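Local coordinates for protein phosphoribosylaminoimidazole carboxylase, ATPase subunit (Thermus thermophilus, PDB 3AW8) that probably catalyses the ATP-dependent carboxylation of 5-aminoimidazole ribonucleotide with bicarbonate to N5-carboxyaminoimidazole ribonucleotide in purine biosynthesis, at residues F25-P30 and A34-V39; A185-G188 and E192-F195; V199-R202 and I207-L210. One frame throughout, in Å; residues are numbered along the deposited sequence.

Contact 1: F25-P30 and A34-V39; sequences FRFLDP and ACAGQV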
# COMPACT_ATOMS: atom_id res chain seq x y z
N PHE A 25 -13.82 6.94 -3.27
CA PHE A 25 -13.49 7.47 -4.59
C PHE A 25 -14.54 7.18 -5.63
O PHE A 25 -15.31 6.23 -5.50
CB PHE A 25 -12.15 6.88 -5.05
CG PHE A 25 -11.01 7.22 -4.15
CD1 PHE A 25 -10.25 8.36 -4.37
CD2 PHE A 25 -10.74 6.44 -3.03
CE1 PHE A 25 -9.23 8.72 -3.48
CE2 PHE A 25 -9.73 6.79 -2.13
CZ PHE A 25 -8.97 7.94 -2.36
N ARG A 26 -14.56 8.03 -6.65
CA ARG A 26 -15.45 7.87 -7.79
C ARG A 26 -14.64 8.36 -8.98
O ARG A 26 -14.08 9.46 -8.96
CB ARG A 26 -16.71 8.71 -7.64
CG ARG A 26 -17.65 8.56 -8.84
CD ARG A 26 -18.89 9.41 -8.68
NE ARG A 26 -19.72 8.97 -7.57
CZ ARG A 26 -20.59 9.75 -6.93
NH1 ARG A 26 -20.73 11.02 -7.30
NH2 ARG A 26 -21.31 9.27 -5.94
N PHE A 27 -14.57 7.55 -10.03
CA PHE A 27 -13.81 7.95 -11.21
C PHE A 27 -14.74 8.23 -12.37
O PHE A 27 -15.88 7.77 -12.40
CB PHE A 27 -12.81 6.85 -11.63
CG PHE A 27 -11.88 6.43 -10.54
CD1 PHE A 27 -12.23 5.41 -9.66
CD2 PHE A 27 -10.68 7.11 -10.34
CE1 PHE A 27 -11.39 5.07 -8.59
CE2 PHE A 27 -9.85 6.78 -9.27
CZ PHE A 27 -10.20 5.75 -8.40
N LEU A 28 -14.24 9.00 -13.33
CA LEU A 28 -14.99 9.31 -14.55
C LEU A 28 -14.00 8.97 -15.66
O LEU A 28 -12.84 9.37 -15.60
CB LEU A 28 -15.36 10.80 -14.64
CG LEU A 28 -16.54 11.15 -15.56
CD1 LEU A 28 -16.50 12.64 -15.90
CD2 LEU A 28 -16.50 10.35 -16.84
N ASP A 29 -14.45 8.20 -16.64
CA ASP A 29 -13.60 7.83 -17.75
C ASP A 29 -14.51 7.31 -18.85
O ASP A 29 -15.50 6.65 -18.57
CB ASP A 29 -12.59 6.74 -17.35
CG ASP A 29 -11.45 6.60 -18.35
OD1 ASP A 29 -11.67 6.06 -19.46
OD2 ASP A 29 -10.33 7.07 -18.03
N PRO A 30 -14.19 7.63 -20.11
CA PRO A 30 -14.99 7.20 -21.25
C PRO A 30 -14.89 5.70 -21.58
O PRO A 30 -15.68 5.18 -22.36
CB PRO A 30 -14.47 8.09 -22.38
CG PRO A 30 -13.05 8.34 -22.00
CD PRO A 30 -13.15 8.60 -20.52
N ALA A 34 -11.57 1.10 -17.77
CA ALA A 34 -10.59 1.85 -16.98
C ALA A 34 -10.17 1.01 -15.77
O ALA A 34 -11.01 0.56 -15.00
CB ALA A 34 -11.18 3.19 -16.52
N CYS A 35 -8.87 0.80 -15.63
CA CYS A 35 -8.37 -0.03 -14.54
C CYS A 35 -8.71 0.51 -13.15
O CYS A 35 -8.66 -0.24 -12.17
CB CYS A 35 -6.86 -0.27 -14.68
SG CYS A 35 -5.79 1.17 -14.52
N ALA A 36 -9.05 1.79 -13.04
CA ALA A 36 -9.40 2.32 -11.73
C ALA A 36 -10.74 1.72 -11.31
O ALA A 36 -11.02 1.56 -10.12
CB ALA A 36 -9.48 3.83 -11.76
N GLY A 37 -11.56 1.38 -12.30
CA GLY A 37 -12.86 0.80 -12.02
C GLY A 37 -12.78 -0.48 -11.21
O GLY A 37 -13.71 -0.84 -10.50
N GLN A 38 -11.66 -1.17 -11.33
CA GLN A 38 -11.47 -2.42 -10.60
C GLN A 38 -11.19 -2.11 -9.15
O GLN A 38 -11.03 -3.01 -8.33
CB GLN A 38 -10.28 -3.20 -11.18
CG GLN A 38 -10.43 -3.63 -12.63
CD GLN A 38 -9.09 -3.90 -13.30
OE1 GLN A 38 -8.12 -4.30 -12.64
NE2 GLN A 38 -9.03 -3.70 -14.61
N VAL A 39 -11.17 -0.84 -8.81
CA VAL A 39 -10.81 -0.46 -7.47
C VAL A 39 -11.72 0.56 -6.80
O VAL A 39 -11.61 0.80 -5.60
CB VAL A 39 -9.33 0.02 -7.50
CG1 VAL A 39 -9.24 1.49 -7.16
CG2 VAL A 39 -8.49 -0.86 -6.62

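Contact 2: A185-G188 and E192-F195; sequences AVRG and EVAF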
# COMPACT_ATOMS: atom_id res chain seq x y z
N ALA A 185 7.00 17.67 -6.43
CA ALA A 185 6.80 18.60 -5.32
C ALA A 185 5.33 18.59 -4.93
O ALA A 185 4.47 18.22 -5.73
CB ALA A 185 7.23 20.01 -5.73
N VAL A 186 5.05 19.01 -3.71
CA VAL A 186 3.67 19.03 -3.25
C VAL A 186 3.38 20.22 -2.35
O VAL A 186 4.21 20.63 -1.54
CB VAL A 186 3.33 17.70 -2.53
CG1 VAL A 186 4.50 17.26 -1.68
CG2 VAL A 186 2.09 17.87 -1.67
N ARG A 187 2.19 20.77 -2.51
CA ARG A 187 1.76 21.91 -1.72
C ARG A 187 0.34 21.66 -1.23
O ARG A 187 -0.58 21.50 -2.03
CB ARG A 187 1.81 23.19 -2.57
CG ARG A 187 1.41 24.46 -1.84
CD ARG A 187 1.70 25.70 -2.69
NE ARG A 187 1.25 26.93 -2.05
CZ ARG A 187 -0.01 27.35 -2.03
NH1 ARG A 187 -0.32 28.48 -1.41
NH2 ARG A 187 -0.96 26.66 -2.63
N GLY A 188 0.18 21.62 0.09
CA GLY A 188 -1.12 21.40 0.68
C GLY A 188 -2.08 22.57 0.51
O GLY A 188 -1.70 23.65 0.07
N GLU A 192 1.36 24.60 3.19
CA GLU A 192 2.56 23.84 3.50
C GLU A 192 3.10 23.21 2.22
O GLU A 192 2.34 22.99 1.27
CB GLU A 192 2.25 22.74 4.52
CG GLU A 192 3.35 21.69 4.69
CD GLU A 192 2.95 20.60 5.66
OE1 GLU A 192 1.74 20.47 5.94
OE2 GLU A 192 3.84 19.85 6.14
N VAL A 193 4.40 22.94 2.17
CA VAL A 193 5.00 22.34 0.99
C VAL A 193 5.97 21.23 1.37
O VAL A 193 6.29 21.06 2.55
CB VAL A 193 5.75 23.39 0.13
CG1 VAL A 193 4.81 24.52 -0.27
CG2 VAL A 193 6.95 23.92 0.89
N ALA A 194 6.42 20.48 0.37
CA ALA A 194 7.35 19.38 0.58
C ALA A 194 7.97 19.01 -0.76
O ALA A 194 7.38 19.26 -1.80
CB ALA A 194 6.60 18.18 1.15
N PHE A 195 9.16 18.42 -0.73
CA PHE A 195 9.86 18.06 -1.96
C PHE A 195 10.50 16.68 -1.86
O PHE A 195 11.04 16.31 -0.82
CB PHE A 195 10.93 19.11 -2.27
CG PHE A 195 10.41 20.52 -2.29
CD1 PHE A 195 10.01 21.12 -3.48
CD2 PHE A 195 10.24 21.22 -1.10
CE1 PHE A 195 9.44 22.39 -3.47
CE2 PHE A 195 9.68 22.49 -1.09
CZ PHE A 195 9.27 23.08 -2.28

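Contact 3: V199-R202 and I207-L210; sequences VENR and ILRL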
# COMPACT_ATOMS: atom_id res chain seq x y z
N VAL A 199 14.98 12.89 -9.20
CA VAL A 199 14.94 11.53 -9.72
C VAL A 199 15.51 11.55 -11.13
O VAL A 199 15.25 12.47 -11.89
CB VAL A 199 13.47 11.00 -9.76
CG1 VAL A 199 13.42 9.60 -10.36
CG2 VAL A 199 12.89 10.99 -8.36
N GLU A 200 16.31 10.53 -11.46
CA GLU A 200 16.88 10.45 -12.79
C GLU A 200 15.98 9.56 -13.64
O GLU A 200 15.73 8.40 -13.30
CB GLU A 200 18.28 9.86 -12.75
CG GLU A 200 18.78 9.44 -14.12
CD GLU A 200 20.22 9.00 -14.12
OE1 GLU A 200 20.63 8.33 -15.09
OE2 GLU A 200 20.95 9.35 -13.15
N ASN A 201 15.49 10.11 -14.75
CA ASN A 201 14.59 9.36 -15.62
C ASN A 201 15.23 9.06 -16.97
O ASN A 201 15.86 9.92 -17.57
CB ASN A 201 13.29 10.15 -15.82
CG ASN A 201 12.78 10.74 -14.52
OD1 ASN A 201 12.58 11.95 -14.42
ND2 ASN A 201 12.59 9.89 -13.52
N ARG A 202 15.06 7.84 -17.45
CA ARG A 202 15.62 7.45 -18.73
C ARG A 202 14.51 7.05 -19.67
O ARG A 202 13.70 6.18 -19.35
CB ARG A 202 16.58 6.28 -18.58
CG ARG A 202 17.76 6.60 -17.71
CD ARG A 202 18.75 5.48 -17.75
NE ARG A 202 19.90 5.78 -16.90
CZ ARG A 202 20.86 4.90 -16.63
NH1 ARG A 202 20.80 3.67 -17.14
NH2 ARG A 202 21.86 5.25 -15.84
N ILE A 207 9.24 6.81 -24.40
CA ILE A 207 8.52 6.31 -23.22
C ILE A 207 9.46 6.17 -22.03
O ILE A 207 10.57 5.65 -22.18
CB ILE A 207 7.91 4.92 -23.47
CG1 ILE A 207 7.18 4.89 -24.81
CG2 ILE A 207 6.97 4.56 -22.33
CD1 ILE A 207 6.59 3.52 -25.15
N LEU A 208 9.05 6.64 -20.86
CA LEU A 208 9.87 6.51 -19.66
C LEU A 208 10.11 5.02 -19.44
O LEU A 208 9.16 4.23 -19.40
CB LEU A 208 9.16 7.09 -18.43
CG LEU A 208 9.88 6.84 -17.10
CD1 LEU A 208 11.16 7.64 -17.09
CD2 LEU A 208 9.00 7.24 -15.92
N ARG A 209 11.37 4.63 -19.31
CA ARG A 209 11.72 3.23 -19.11
C ARG A 209 12.25 2.94 -17.72
O ARG A 209 11.96 1.90 -17.15
CB ARG A 209 12.76 2.79 -20.13
CG ARG A 209 12.33 2.99 -21.56
CD ARG A 209 11.19 2.06 -21.95
NE ARG A 209 10.77 2.33 -23.32
CZ ARG A 209 10.05 1.50 -24.06
NH1 ARG A 209 9.65 0.33 -23.57
NH2 ARG A 209 9.72 1.84 -25.30
N LEU A 210 13.02 3.87 -17.17
CA LEU A 210 13.61 3.65 -15.87
C LEU A 210 13.79 4.93 -15.07
O LEU A 210 14.13 5.98 -15.62
CB LEU A 210 14.98 2.99 -16.04
CG LEU A 210 15.75 2.65 -14.76
CD1 LEU A 210 15.34 1.26 -14.29
CD2 LEU A 210 17.25 2.71 -15.02

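Contact 1: F25-P30 and A34-V39
A36 sets its methyl group squarely over one face of the F27 ring. Its CB lies 3.6 Å from the centroid of the F27 ring, only 4° off the ring normal. This is a CH-pi contact, and all six ring carbons are at nearly the same distance from the methyl. F27 CG stands anti to its carbonyl carbon (chi1 -55°), which lays the ring flat under the A36 methyl. V39 comes in obliquely, with CG1 4.4 Å from F27 CE1. The two segments are strand 25-29 of the parallel sheet and the connection that leads on to strand 41-44. They belong to the Rossmann-like preATP-grasp domain. Helix 9-18 lies beside F27 and V39, and both side chains touch A15 on it. Further along, the methyl of A34 meets the carboxylate end of D29, CB to CG 3.9 Å. That contact is apolar on the A34 side, and the D29 oxygens bond elsewhere: OD1 to S31 N and OD2 to G7 N, in the glycine-rich loop after strand 2-5. The turn is closed by its own backbone, with G37 N bonded to A34 O (2.9 Å) and V39 N to A36 O (2.7 Å).

Contact 2: A185-G188 and E192-F195
V186 and A194 form the hydrogen-bonded pair at the middle of this antiparallel ladder. V186 N donates to A194 O at 3.0 Å, and A194 N returns a bond to V186 O at 2.9 Å. The return bond lies in the plane of the V186 carbonyl, but its N-H is the more bent of the two, at 134°. Toward the turn, G188 N bonds E192 O at 2.8 Å and continues the ladder past the last paired strand residues. The same E192 oxygen also takes a CA-H...O contact from R187.

Side chains alternate between the two faces. On the V186 face, CG1 of V186 touches the methyl of A194 at 3.6 Å. The other face carries A185 with F195 and R187 with V193, both non-hydrogen-bonded pairs. A185 CB lies 3.7 Å from F195 CD1, approaching the ring obliquely. F195 CG is anti to its carbonyl carbon (chi1 -53°), which brings the CD1 side of the ring to the methyl. The R187 chain runs extended, and its CG meets V193 CG1 at 3.7 Å as the two side chains cross at a slant. Its guanidinium reaches beyond the pair, where NH2 bonds Y239 O. At the same turn end of the ladder, E192 OE1 accepts from L291 N.

These strands are the arms of a beta hairpin in the ATP-grasp domain, and the axes of their short segments run at 170°, almost exactly antiparallel. Helix 220-237 packs on the A185 and F195 face, with M234 touching A185, R187 and F195. The V186 and A194 face meets L291 and T294 of a loop. At the edge of strand 179-187 away from the hairpin partner, A185 and R187 bond to strand 241-250 through L243 and G241.

Contact 3: V199-R202 and I207-L210
R202 and L210 pair across the hairpin, and the bonds at their backbones form the tight part of the contact. R202 N donates to L210 O at 2.8 Å with a nearly straight N-H (160°). R202 O is gripped twice: by R209 N at 2.8 Å, almost in line with the C=O bond, and by L210 N at 3.2 Å, on a lone pair. Close by, L208 CD1 packs on N201 CB at 3.5 Å. L208 CG stands anti to the backbone N (chi1 173°), which carries the methyl over to the other strand. The amide of N201 turns to other partners, ND2 to S211 OG and OD1 to S182 OG.

R209 and L210 both stand opposite R202, and this makes a classic beta bulge in the ATP-grasp hairpin of strands 193-204 and 207-213. The axes of the two short segments run at 118°, far from antiparallel, and R202 with L210 is the one bridge between them. Backwards along the first strand the pairing goes on, where E200 bonds L212 through the backbone.

The looser side is that of the R202 side chain, which is partly exposed. It runs alongside L210, pointing the same way, with CD 4.2 Å from L210 CD2. Its NE makes a salt bridge to E200 OE1 at 3.2 Å, in the guanidinium plane, and the NH2 bond to the same oxygen is weak. E200 OE2 has a second cationic partner in R179. Replacing R202 by an alanine would probably leave E200 OE1 without its mate in the salt bridge and uncover one flank of L210. W365, near the chain end, also touches R202.

Overall arrangement
Contacts 2 and 3 are successive steps of one antiparallel sheet. Strand 193-204 serves both: its start pairs with 185-188 and its later part with 207-210. Their centres are 23 Å apart. Contact 1 belongs to the preATP-grasp region and lies about 26 Å, centre to centre, from each of the others. Its nearest atoms stay about 15 Å from either. Contact 3 comes nearest the nucleotide site. The side chain of N201 is about 5 Å from that of E180, which binds AMP, and that of L208 is about 4 Å from that of H203 in the AMP pocket. The I207 side chain is about 8 Å from bound AMP. Contacts 1 and 2 lie away from the nucleotide-binding residues.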